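Local coordinates for protein galactan 1,3-beta-galactosidase (Phanerochaete chrysosporium, PDB 7BYT) that probably releases galactose from beta-1,3-galactans as an exo-acting family 43 glycoside hydrolase, with a calcium-binding carbohydrate-binding module attached, at residues 80-85 / 135-140; 186-191 / 240-245; 208-213 / 235-240. One frame throughout, in Å; residues are numbered along the deposited sequence.

Contact 1. Residues 80-85 / 135-140; sequences VERPKV and SRDESI. With GLA (alpha-D-galactopyranose), chain F.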
loop_
_atom_site.group_PDB
_atom_site.type_symbol
_atom_site.label_atom_id
_atom_site.label_comp_id
_atom_site.label_asym_id
_atom_site.label_seq_id
_atom_site.Cartn_x
_atom_site.Cartn_y
_atom_site.Cartn_z
ATOM N N VAL A 80 -16.808 -6.943 0.034
ATOM C CA VAL A 80 -16.552 -6.063 1.170
ATOM C C VAL A 80 -15.133 -5.541 1.002
ATOM O O VAL A 80 -14.180 -6.330 1.004
ATOM C CB VAL A 80 -16.678 -6.815 2.506
ATOM C CG1 VAL A 80 -16.140 -5.976 3.643
ATOM C CG2 VAL A 80 -18.129 -7.233 2.755
ATOM N N GLU A 81 -14.985 -4.226 0.842
ATOM C CA GLU A 81 -13.680 -3.646 0.554
ATOM C C GLU A 81 -13.388 -2.453 1.451
ATOM O O GLU A 81 -14.296 -1.764 1.931
ATOM C CB GLU A 81 -13.581 -3.207 -0.921
ATOM C CG GLU A 81 -13.349 -4.388 -1.853
ATOM C CD GLU A 81 -13.421 -4.041 -3.331
ATOM O OE1 GLU A 81 -13.671 -2.868 -3.682
ATOM O OE2 GLU A 81 -13.221 -4.963 -4.152
ATOM N N ARG A 82 -12.099 -2.229 1.682
ATOM C CA ARG A 82 -11.606 -1.010 2.315
ATOM C C ARG A 82 -12.254 -0.706 3.672
ATOM O O ARG A 82 -12.789 0.386 3.886
ATOM C CB ARG A 82 -11.718 0.170 1.360
ATOM C CG ARG A 82 -10.860 -0.060 0.095
ATOM C CD ARG A 82 -10.868 1.127 -0.873
ATOM N NE ARG A 82 -10.038 0.832 -2.041
ATOM C CZ ARG A 82 -8.717 1.012 -2.072
ATOM N NH1 ARG A 82 -8.082 1.481 -0.998
ATOM N NH2 ARG A 82 -8.023 0.723 -3.165
ATOM N N PRO A 83 -12.198 -1.639 4.616
ATOM C CA PRO A 83 -12.797 -1.380 5.930
ATOM C C PRO A 83 -12.053 -0.257 6.640
ATOM O O PRO A 83 -10.849 -0.064 6.459
ATOM C CB PRO A 83 -12.601 -2.711 6.670
ATOM C CG PRO A 83 -11.329 -3.276 6.052
ATOM C CD PRO A 83 -11.454 -2.913 4.586
ATOM N N LYS A 84 -12.789 0.480 7.459
ATOM C CA LYS A 84 -12.243 1.560 8.267
ATOM C C LYS A 84 -12.968 1.540 9.599
ATOM O O LYS A 84 -14.163 1.250 9.638
ATOM C CB LYS A 84 -12.513 2.925 7.613
ATOM C CG LYS A 84 -12.017 3.055 6.163
ATOM C CD LYS A 84 -10.503 3.268 6.116
ATOM C CE LYS A 84 -9.943 3.042 4.712
ATOM N NZ LYS A 84 -9.701 1.604 4.404
ATOM N N VAL A 85 -12.258 1.835 10.688
ATOM C CA VAL A 85 -12.855 1.808 12.021
ATOM C C VAL A 85 -12.490 3.082 12.761
ATOM O O VAL A 85 -11.315 3.465 12.808
ATOM C CB VAL A 85 -12.401 0.582 12.840
ATOM C CG1 VAL A 85 -12.998 0.632 14.246
ATOM C CG2 VAL A 85 -12.794 -0.702 12.145
ATOM N N SER A 135 -21.864 4.809 -3.623
ATOM C CA SER A 135 -20.588 4.884 -2.923
ATOM C C SER A 135 -19.826 3.615 -3.267
ATOM O O SER A 135 -20.341 2.507 -3.075
ATOM C CB SER A 135 -20.816 5.017 -1.415
ATOM O OG SER A 135 -19.590 5.055 -0.703
ATOM N N ARG A 136 -18.622 3.772 -3.824
ATOM C CA ARG A 136 -17.742 2.632 -4.071
ATOM C C ARG A 136 -16.514 2.752 -3.178
ATOM O O ARG A 136 -16.640 2.569 -1.967
ATOM C CB ARG A 136 -17.463 2.442 -5.570
ATOM C CG ARG A 136 -18.713 1.938 -6.308
ATOM C CD ARG A 136 -18.499 1.775 -7.813
ATOM N NE ARG A 136 -19.670 1.189 -8.471
ATOM C CZ ARG A 136 -20.719 1.894 -8.885
ATOM N NH1 ARG A 136 -20.753 3.211 -8.693
ATOM N NH2 ARG A 136 -21.736 1.286 -9.478
ATOM N N ASP A 137 -15.332 3.056 -3.711
ATOM C CA ASP A 137 -14.200 3.283 -2.813
ATOM C C ASP A 137 -14.567 4.355 -1.795
ATOM O O ASP A 137 -15.166 5.379 -2.140
ATOM C CB ASP A 137 -12.983 3.781 -3.587
ATOM C CG ASP A 137 -12.217 2.678 -4.255
ATOM O OD1 ASP A 137 -12.762 1.566 -4.431
ATOM O OD2 ASP A 137 -11.071 2.949 -4.662
ATOM N N GLU A 138 -14.205 4.120 -0.538
ATOM C CA GLU A 138 -14.544 5.057 0.524
ATOM C C GLU A 138 -13.457 5.059 1.587
ATOM O O GLU A 138 -12.605 4.169 1.658
ATOM C CB GLU A 138 -15.920 4.773 1.160
ATOM C CG GLU A 138 -16.128 3.321 1.618
ATOM C CD GLU A 138 -15.125 2.827 2.644
ATOM O OE1 GLU A 138 -14.598 1.723 2.415
ATOM O OE2 GLU A 138 -14.903 3.490 3.678
ATOM N N SER A 139 -13.517 6.083 2.425
ATOM C CA SER A 139 -12.815 6.110 3.699
ATOM C C SER A 139 -13.662 6.884 4.686
ATOM O O SER A 139 -14.648 7.522 4.323
ATOM C CB SER A 139 -11.431 6.748 3.585
ATOM O OG SER A 139 -10.660 6.468 4.753
ATOM N N ILE A 140 -13.263 6.822 5.946
ATOM C CA ILE A 140 -13.879 7.623 6.992
ATOM C C ILE A 140 -12.799 8.458 7.648
ATOM O O ILE A 140 -11.700 7.962 7.925
ATOM C CB ILE A 140 -14.443 6.649 8.050
ATOM C CG1 ILE A 140 -15.511 5.742 7.441
ATOM C CG2 ILE A 140 -14.940 7.397 9.281
ATOM C CD1 ILE A 140 -16.792 6.460 7.155
HETATM C C1 GLA F . -9.785 -0.403 -7.476
HETATM C C2 GLA F . -10.424 -0.135 -6.124
HETATM C C3 GLA F . -10.423 -1.431 -5.324
HETATM C C4 GLA F . -11.254 -2.478 -6.071
HETATM C C5 GLA F . -10.707 -2.632 -7.498
HETATM C C6 GLA F . -11.584 -3.553 -8.348
HETATM O O1 GLA F . -8.445 -0.899 -7.289
HETATM O O2 GLA F . -9.681 0.895 -5.479
HETATM O O3 GLA F . -10.928 -1.226 -3.999
HETATM O O4 GLA F . -12.656 -2.141 -6.078
HETATM O O5 GLA F . -10.594 -1.364 -8.163
HETATM O O6 GLA F . -12.821 -2.909 -8.672
HETATM O O HOH W 1 -13.438 -0.302 -2.637
#
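R82 and D137 meet at O2 of the bound alpha-D-galactose. D137 OD2 accepts from GLA O2 at 2.6 Å. R82 NH2 donates to the same oxygen at 2.9 Å, and R82 NE donates to GLA O3 at 3.0 Å. Both arginine bonds are bent, near 145°. GLA O2 sits at the guanidinium edge, near its plane. D137 OD2 lies well out of that plane, 3.5 Å from R82 NE, so this salt bridge acts through charge alone. The planes of the two groups are 52° apart. E81 holds the next stretch of the sugar: its OE1 accepts from GLA O4 at 2.7 Å and also from GLA O3. One water donates to both E81 OE1 and D137 OD1 and is hydrogen-bonded to GLA O3, and so stands between two acids.

The second shell sets these groups. The R82 chain is extended from CG to NE, which carries the guanidinium to the sugar, and its NH1 donates to N243 O. E81 OE2 is bonded to Y105. With an alanine in place of R82, the sugar would probably lose the two N-H donors of the arginine and D137 its nearby positive charge.

Farther along the strands, E138 folds back at chi2. Its OE1 comes 2.7 Å from R82 O; two oxygens this close suggest that the acid holds a proton. K84 lays its CD 3.5 Å from S139 OG, while its NZ bonds to P83 O and to A22 O.

Strands 80-85 and 138-140 run nearly parallel, 8° apart. They are the innermost strands of adjacent blades, and the sugar lies at their end of the five-bladed beta-propeller known for family 43 glycoside hydrolases.

Contact 2. Residues 186-191 / 240-245; sequences LEAPGI and YSQNAF. With GLA (alpha-D-galactopyranose), chain F.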
loop_
_atom_site.group_PDB
_atom_site.type_symbol
_atom_site.label_atom_id
_atom_site.label_comp_id
_atom_site.label_asym_id
_atom_site.label_seq_id
_atom_site.Cartn_x
_atom_site.Cartn_y
_atom_site.Cartn_z
ATOM N N LEU A 186 -11.921 10.216 -8.829
ATOM C CA LEU A 186 -11.029 9.869 -7.730
ATOM C C LEU A 186 -11.524 8.632 -6.998
ATOM O O LEU A 186 -12.730 8.447 -6.800
ATOM C CB LEU A 186 -10.936 11.022 -6.727
ATOM C CG LEU A 186 -10.331 12.312 -7.271
ATOM C CD1 LEU A 186 -10.391 13.374 -6.185
ATOM C CD2 LEU A 186 -8.885 12.102 -7.714
ATOM N N GLU A 187 -10.593 7.795 -6.568
ATOM C CA GLU A 187 -10.951 6.697 -5.676
ATOM C C GLU A 187 -9.835 6.514 -4.651
ATOM O O GLU A 187 -8.974 7.385 -4.485
ATOM C CB GLU A 187 -11.434 5.442 -6.421
ATOM C CG GLU A 187 -10.421 4.830 -7.319
ATOM C CD GLU A 187 -10.880 3.517 -7.991
ATOM O OE1 GLU A 187 -12.076 3.112 -7.971
ATOM O OE2 GLU A 187 -9.999 2.874 -8.576
ATOM N N ALA A 188 -9.914 5.428 -3.885
ATOM C CA ALA A 188 -8.961 5.118 -2.815
ATOM C C ALA A 188 -8.615 6.331 -1.945
ATOM O O ALA A 188 -7.430 6.634 -1.744
ATOM C CB ALA A 188 -7.695 4.487 -3.405
ATOM N N PRO A 189 -9.601 7.036 -1.392
ATOM C CA PRO A 189 -9.302 8.260 -0.640
ATOM C C PRO A 189 -8.812 8.004 0.783
ATOM O O PRO A 189 -9.072 6.967 1.403
ATOM C CB PRO A 189 -10.660 8.961 -0.588
ATOM C CG PRO A 189 -11.638 7.801 -0.534
ATOM C CD PRO A 189 -11.058 6.808 -1.503
ATOM N N GLY A 190 -8.112 9.012 1.304
ATOM C CA GLY A 190 -7.884 9.161 2.731
ATOM C C GLY A 190 -7.628 10.622 3.014
ATOM O O GLY A 190 -7.216 11.368 2.124
ATOM N N ILE A 191 -7.888 11.042 4.256
ATOM C CA ILE A 191 -7.552 12.402 4.677
ATOM C C ILE A 191 -6.673 12.355 5.919
ATOM O O ILE A 191 -6.963 11.615 6.869
ATOM C CB ILE A 191 -8.797 13.275 4.931
ATOM C CG1 ILE A 191 -9.396 13.703 3.590
ATOM C CG2 ILE A 191 -8.445 14.515 5.769
ATOM C CD1 ILE A 191 -10.697 14.494 3.720
ATOM N N TYR A 240 4.282 1.942 -7.805
ATOM C CA TYR A 240 3.429 0.770 -8.016
ATOM C C TYR A 240 2.601 0.449 -6.773
ATOM O O TYR A 240 2.795 -0.569 -6.095
ATOM C CB TYR A 240 4.238 -0.453 -8.460
ATOM C CG TYR A 240 3.455 -1.546 -9.170
ATOM C CD1 TYR A 240 2.090 -1.756 -8.951
ATOM C CD2 TYR A 240 4.096 -2.360 -10.090
ATOM C CE1 TYR A 240 1.404 -2.767 -9.620
ATOM C CE2 TYR A 240 3.417 -3.364 -10.762
ATOM C CZ TYR A 240 2.076 -3.557 -10.531
ATOM O OH TYR A 240 1.428 -4.555 -11.225
ATOM N N SER A 241 1.632 1.322 -6.517
ATOM C CA SER A 241 0.717 1.089 -5.408
ATOM C C SER A 241 -0.535 1.928 -5.603
ATOM O O SER A 241 -0.632 2.739 -6.527
ATOM C CB SER A 241 1.385 1.386 -4.055
ATOM O OG SER A 241 1.554 2.786 -3.893
ATOM N N GLN A 242 -1.491 1.718 -4.699
ATOM C CA GLN A 242 -2.705 2.519 -4.632
ATOM C C GLN A 242 -2.986 2.824 -3.172
ATOM O O GLN A 242 -2.906 1.930 -2.326
ATOM C CB GLN A 242 -3.889 1.763 -5.246
ATOM C CG GLN A 242 -5.170 2.587 -5.282
ATOM C CD GLN A 242 -6.355 1.826 -5.832
ATOM O OE1 GLN A 242 -6.433 0.591 -5.717
ATOM N NE2 GLN A 242 -7.304 2.556 -6.428
ATOM N N ASN A 243 -3.333 4.063 -2.888
ATOM C CA ASN A 243 -3.607 4.506 -1.513
ATOM C C ASN A 243 -4.577 3.574 -0.822
ATOM O O ASN A 243 -5.554 3.115 -1.434
ATOM C CB ASN A 243 -4.204 5.906 -1.543
ATOM C CG ASN A 243 -4.157 6.598 -0.216
ATOM O OD1 ASN A 243 -3.146 6.556 0.484
ATOM N ND2 ASN A 243 -5.260 7.266 0.145
ATOM N N ALA A 244 -4.336 3.382 0.473
ATOM C CA ALA A 244 -5.283 2.657 1.313
ATOM C C ALA A 244 -5.558 3.425 2.600
ATOM O O ALA A 244 -6.719 3.609 2.979
ATOM C CB ALA A 244 -4.787 1.237 1.639
ATOM N N PHE A 245 -4.511 3.878 3.279
ATOM C CA PHE A 245 -4.691 4.589 4.535
ATOM C C PHE A 245 -3.528 5.544 4.740
ATOM O O PHE A 245 -2.381 5.205 4.440
ATOM C CB PHE A 245 -4.791 3.626 5.729
ATOM C CG PHE A 245 -5.429 4.245 6.923
ATOM C CD1 PHE A 245 -6.811 4.295 7.028
ATOM C CD2 PHE A 245 -4.658 4.835 7.907
ATOM C CE1 PHE A 245 -7.411 4.891 8.120
ATOM C CE2 PHE A 245 -5.257 5.435 9.006
ATOM C CZ PHE A 245 -6.633 5.467 9.106
HETATM C C1 GLA F . -9.785 -0.403 -7.476
HETATM C C2 GLA F . -10.424 -0.135 -6.124
HETATM C C3 GLA F . -10.423 -1.431 -5.324
HETATM C C4 GLA F . -11.254 -2.478 -6.071
HETATM C C5 GLA F . -10.707 -2.632 -7.498
HETATM C C6 GLA F . -11.584 -3.553 -8.348
HETATM O O1 GLA F . -8.445 -0.899 -7.289
HETATM O O2 GLA F . -9.681 0.895 -5.479
HETATM O O3 GLA F . -10.928 -1.226 -3.999
HETATM O O4 GLA F . -12.656 -2.141 -6.078
HETATM O O5 GLA F . -10.594 -1.364 -8.163
HETATM O O6 GLA F . -12.821 -2.909 -8.672
HETATM O O HOH W 2 -8.142 5.904 3.760
#
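Strands 189-191 and 242-245 pass 6.4 Å apart at 48°, with the CA of A188 nearest that of N243 and the CA of G190 nearest that of F245. They are the inner strands of neighbouring blades of the five-bladed propeller. They meet through side chains, a backbone carbonyl and a water, not as paired strands. The chain turns a corner at A188, so the E187 carboxylate reaches the sugar site while P189 and G190 go on into the blade.

N243 makes the firm bond of the contact. Its CG is anti to the backbone N (chi1 -164°), which turns the amide toward the other strand. ND2 donates to A188 O at 2.9 Å and 160°. The acceptor lies nearly in the amide plane. ND2 has a second partner in D246. G190 offers no side chain here, and its backbone N lies 3.5 Å from N243 ND2. The methyl of A188 fits close, with its CB 3.2 Å from N243 O, and also touches the Q242 side chain.

Q242 reaches the sugar on an extended chain. E187 comes to it at about a right angle, with the carboxylate and amide planes tilted against each other. Q242 NE2 gives E187 OE2 only a weak bond, and gives GLA O2 another weak one at 3.1 Å. Q242 OE1 stands 3.0 Å from GLA O1 and accepts from W260 NE1, while S203 also bonds Q242 NE2. These partners fix which way round the amide sits. E187 OE2 lies 3.5 Å from the anomeric carbon, GLA C1.

Farther along, A244 and F245 both face M256 in a classic beta bulge. There the gap between blades is bridged by a water that donates to P189 O and, at 2.8 Å, to A244 O.

Contact 3. Residues 208-213 / 235-240; sequences WAPNPN and ATRTWY. With GLA (alpha-D-galactopyranose), chain F.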
loop_
_atom_site.group_PDB
_atom_site.type_symbol
_atom_site.label_atom_id
_atom_site.label_comp_id
_atom_site.label_asym_id
_atom_site.label_seq_id
_atom_site.Cartn_x
_atom_site.Cartn_y
_atom_site.Cartn_z
ATOM N N TRP A 208 -7.688 -2.237 -11.095
ATOM C CA TRP A 208 -6.615 -2.734 -10.244
ATOM C C TRP A 208 -5.244 -2.175 -10.617
ATOM O O TRP A 208 -4.309 -2.334 -9.831
ATOM C CB TRP A 208 -6.529 -4.271 -10.306
ATOM C CG TRP A 208 -7.728 -5.056 -9.813
ATOM C CD1 TRP A 208 -8.591 -5.780 -10.579
ATOM C CD2 TRP A 208 -8.156 -5.235 -8.451
ATOM N NE1 TRP A 208 -9.539 -6.382 -9.786
ATOM C CE2 TRP A 208 -9.291 -6.072 -8.476
ATOM C CE3 TRP A 208 -7.694 -4.771 -7.218
ATOM C CZ2 TRP A 208 -9.972 -6.447 -7.314
ATOM C CZ3 TRP A 208 -8.370 -5.142 -6.067
ATOM C CH2 TRP A 208 -9.501 -5.968 -6.125
ATOM N N ALA A 209 -5.092 -1.545 -11.782
ATOM C CA ALA A 209 -3.782 -1.048 -12.200
ATOM C C ALA A 209 -3.422 0.217 -11.420
ATOM O O ALA A 209 -4.292 1.059 -11.168
ATOM C CB ALA A 209 -3.781 -0.719 -13.691
ATOM N N PRO A 210 -2.157 0.392 -11.048
ATOM C CA PRO A 210 -1.765 1.576 -10.279
ATOM C C PRO A 210 -1.687 2.801 -11.176
ATOM O O PRO A 210 -1.465 2.710 -12.382
ATOM C CB PRO A 210 -0.367 1.194 -9.781
ATOM C CG PRO A 210 0.197 0.375 -10.922
ATOM C CD PRO A 210 -0.990 -0.457 -11.378
ATOM N N ASN A 211 -1.845 3.970 -10.559
ATOM C CA ASN A 211 -1.750 5.215 -11.308
ATOM C C ASN A 211 -1.174 6.259 -10.371
ATOM O O ASN A 211 -1.018 6.003 -9.170
ATOM C CB ASN A 211 -3.116 5.637 -11.882
ATOM C CG ASN A 211 -4.167 5.873 -10.815
ATOM O OD1 ASN A 211 -4.071 6.819 -10.037
ATOM N ND2 ASN A 211 -5.194 5.025 -10.789
ATOM N N PRO A 212 -0.784 7.435 -10.889
ATOM C CA PRO A 212 -0.190 8.449 -10.002
ATOM C C PRO A 212 -1.177 9.014 -8.992
ATOM O O PRO A 212 -2.123 9.712 -9.373
ATOM C CB PRO A 212 0.293 9.535 -10.973
ATOM C CG PRO A 212 0.448 8.814 -12.291
ATOM C CD PRO A 212 -0.658 7.809 -12.309
ATOM N N ASN A 213 -0.962 8.743 -7.704
ATOM C CA ASN A 213 -1.892 9.223 -6.697
ATOM C C ASN A 213 -1.606 10.690 -6.386
ATOM O O ASN A 213 -0.482 11.184 -6.560
ATOM C CB ASN A 213 -1.796 8.376 -5.422
ATOM C CG ASN A 213 -2.456 6.993 -5.551
ATOM O OD1 ASN A 213 -2.801 6.396 -4.532
ATOM N ND2 ASN A 213 -2.601 6.475 -6.773
ATOM N N ALA A 235 5.802 8.848 -13.263
ATOM C CA ALA A 235 6.067 7.650 -14.059
ATOM C C ALA A 235 6.009 6.375 -13.223
ATOM O O ALA A 235 5.746 5.295 -13.761
ATOM C CB ALA A 235 7.413 7.749 -14.782
ATOM N N THR A 236 6.271 6.475 -11.912
ATOM C CA THR A 236 6.324 5.290 -11.063
ATOM C C THR A 236 4.957 4.769 -10.653
ATOM O O THR A 236 4.895 3.693 -10.055
ATOM C CB THR A 236 7.127 5.539 -9.773
ATOM O OG1 THR A 236 6.411 6.429 -8.894
ATOM C CG2 THR A 236 8.517 6.098 -10.073
ATOM N N ARG A 237 3.872 5.492 -10.941
ATOM C CA ARG A 237 2.527 5.041 -10.567
ATOM C C ARG A 237 2.434 4.804 -9.062
ATOM O O ARG A 237 2.041 3.727 -8.598
ATOM C CB ARG A 237 2.098 3.805 -11.373
ATOM C CG ARG A 237 2.348 3.953 -12.885
ATOM C CD ARG A 237 2.024 2.673 -13.662
ATOM N NE ARG A 237 2.883 1.573 -13.222
ATOM C CZ ARG A 237 2.642 0.295 -13.482
ATOM N NH1 ARG A 237 1.580 -0.051 -14.192
ATOM N NH2 ARG A 237 3.463 -0.637 -13.020
ATOM N N THR A 238 2.810 5.833 -8.296
ATOM C CA THR A 238 2.866 5.760 -6.831
ATOM C C THR A 238 3.788 4.629 -6.374
ATOM O O THR A 238 3.474 3.875 -5.453
ATOM C CB THR A 238 1.469 5.682 -6.187
ATOM O OG1 THR A 238 0.541 6.497 -6.925
ATOM C CG2 THR A 238 1.509 6.207 -4.750
ATOM N N TRP A 239 4.943 4.506 -7.031
ATOM C CA TRP A 239 5.874 3.416 -6.750
ATOM C C TRP A 239 5.145 2.076 -6.799
ATOM O O TRP A 239 5.345 1.194 -5.960
ATOM C CB TRP A 239 6.601 3.640 -5.422
ATOM C CG TRP A 239 7.456 4.874 -5.442
ATOM C CD1 TRP A 239 7.197 6.064 -4.826
ATOM C CD2 TRP A 239 8.712 5.029 -6.110
ATOM N NE1 TRP A 239 8.214 6.963 -5.077
ATOM C CE2 TRP A 239 9.155 6.350 -5.866
ATOM C CE3 TRP A 239 9.498 4.189 -6.906
ATOM C CZ2 TRP A 239 10.358 6.838 -6.372
ATOM C CZ3 TRP A 239 10.697 4.675 -7.401
ATOM C CH2 TRP A 239 11.111 5.991 -7.137
ATOM N N TYR A 240 4.282 1.942 -7.805
ATOM C CA TYR A 240 3.429 0.770 -8.016
ATOM C C TYR A 240 2.601 0.449 -6.773
ATOM O O TYR A 240 2.795 -0.569 -6.095
ATOM C CB TYR A 240 4.238 -0.453 -8.460
ATOM C CG TYR A 240 3.455 -1.546 -9.170
ATOM C CD1 TYR A 240 2.090 -1.756 -8.951
ATOM C CD2 TYR A 240 4.096 -2.360 -10.090
ATOM C CE1 TYR A 240 1.404 -2.767 -9.620
ATOM C CE2 TYR A 240 3.417 -3.364 -10.762
ATOM C CZ TYR A 240 2.076 -3.557 -10.531
ATOM O OH TYR A 240 1.428 -4.555 -11.225
HETATM C C1 GLA F . -9.785 -0.403 -7.476
HETATM C C2 GLA F . -10.424 -0.135 -6.124
HETATM C C3 GLA F . -10.423 -1.431 -5.324
HETATM C C4 GLA F . -11.254 -2.478 -6.071
HETATM C C5 GLA F . -10.707 -2.632 -7.498
HETATM C C6 GLA F . -11.584 -3.553 -8.348
HETATM O O1 GLA F . -8.445 -0.899 -7.289
HETATM O O2 GLA F . -9.681 0.895 -5.479
HETATM O O3 GLA F . -10.928 -1.226 -3.999
HETATM O O4 GLA F . -12.656 -2.141 -6.078
HETATM O O5 GLA F . -10.594 -1.364 -8.163
HETATM O O6 GLA F . -12.821 -2.909 -8.672
#
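P210 lays its CG over one face of the R237 guanidinium, 3.5 Å above the plane and over its centre. The same atom meets the Y240 ring obliquely: P210 CG is 3.5 Å from Y240 CD1. R237 NH2 in turn lies over a face of the Y240 ring, toward its rim, in a cation-pi contact. The arginine gets there by a bend at chi3 (-62°). Its NH2 also forms a salt bridge with D385, which accepts from Y240 OH as well. At the other end of the loop, the W208 ring carries the galactose on one face, with GLA C6 3.4 Å from W208 CE2.

T238 OG1 donates to N211 O at 2.8 Å, with the hydroxyl tilted 18° from the carbonyl plane. T238 CG2 packs against the N213 side chain. N213 OD1 accepts from the backbone N of N243.

Residues 237-240 all have positive phi near 55°, so this short turn winds left-handed. Before it, T236 OG1 accepts from W239 N in an ST motif.

The contact joins the loop between strands 197-204 and 214-218 to the turn leading into strand 242-249. The proline lies on the guanidinium face and meets the ring obliquely, and one hydroxyl ties the backbone. The D385 salt bridge probably offsets the arginine charge while its face packs on apolar carbon.

All three contacts include residues that touch the same galactose; in contact 3 it is only W208, which takes no part in the packing between its segments. Contacts 1 and 2 are buried, and each joins inner strands of neighbouring propeller blades. Contact 3 is partly buried and joins a loop to a turn. Contacts 1 and 2 join directly, in part through a probable hydrogen bond between D137 OD2 and A188 N. Contact 3 shares Y240 with contact 2 but does not touch contact 1. The chemistry changes with place. Contact 1 is rich in charges around sugar hydroxyls, contact 2 relies on amides and backbone carbonyls, and contact 3 on proline against a guanidinium and a ring, plus one hydroxyl bond to the backbone.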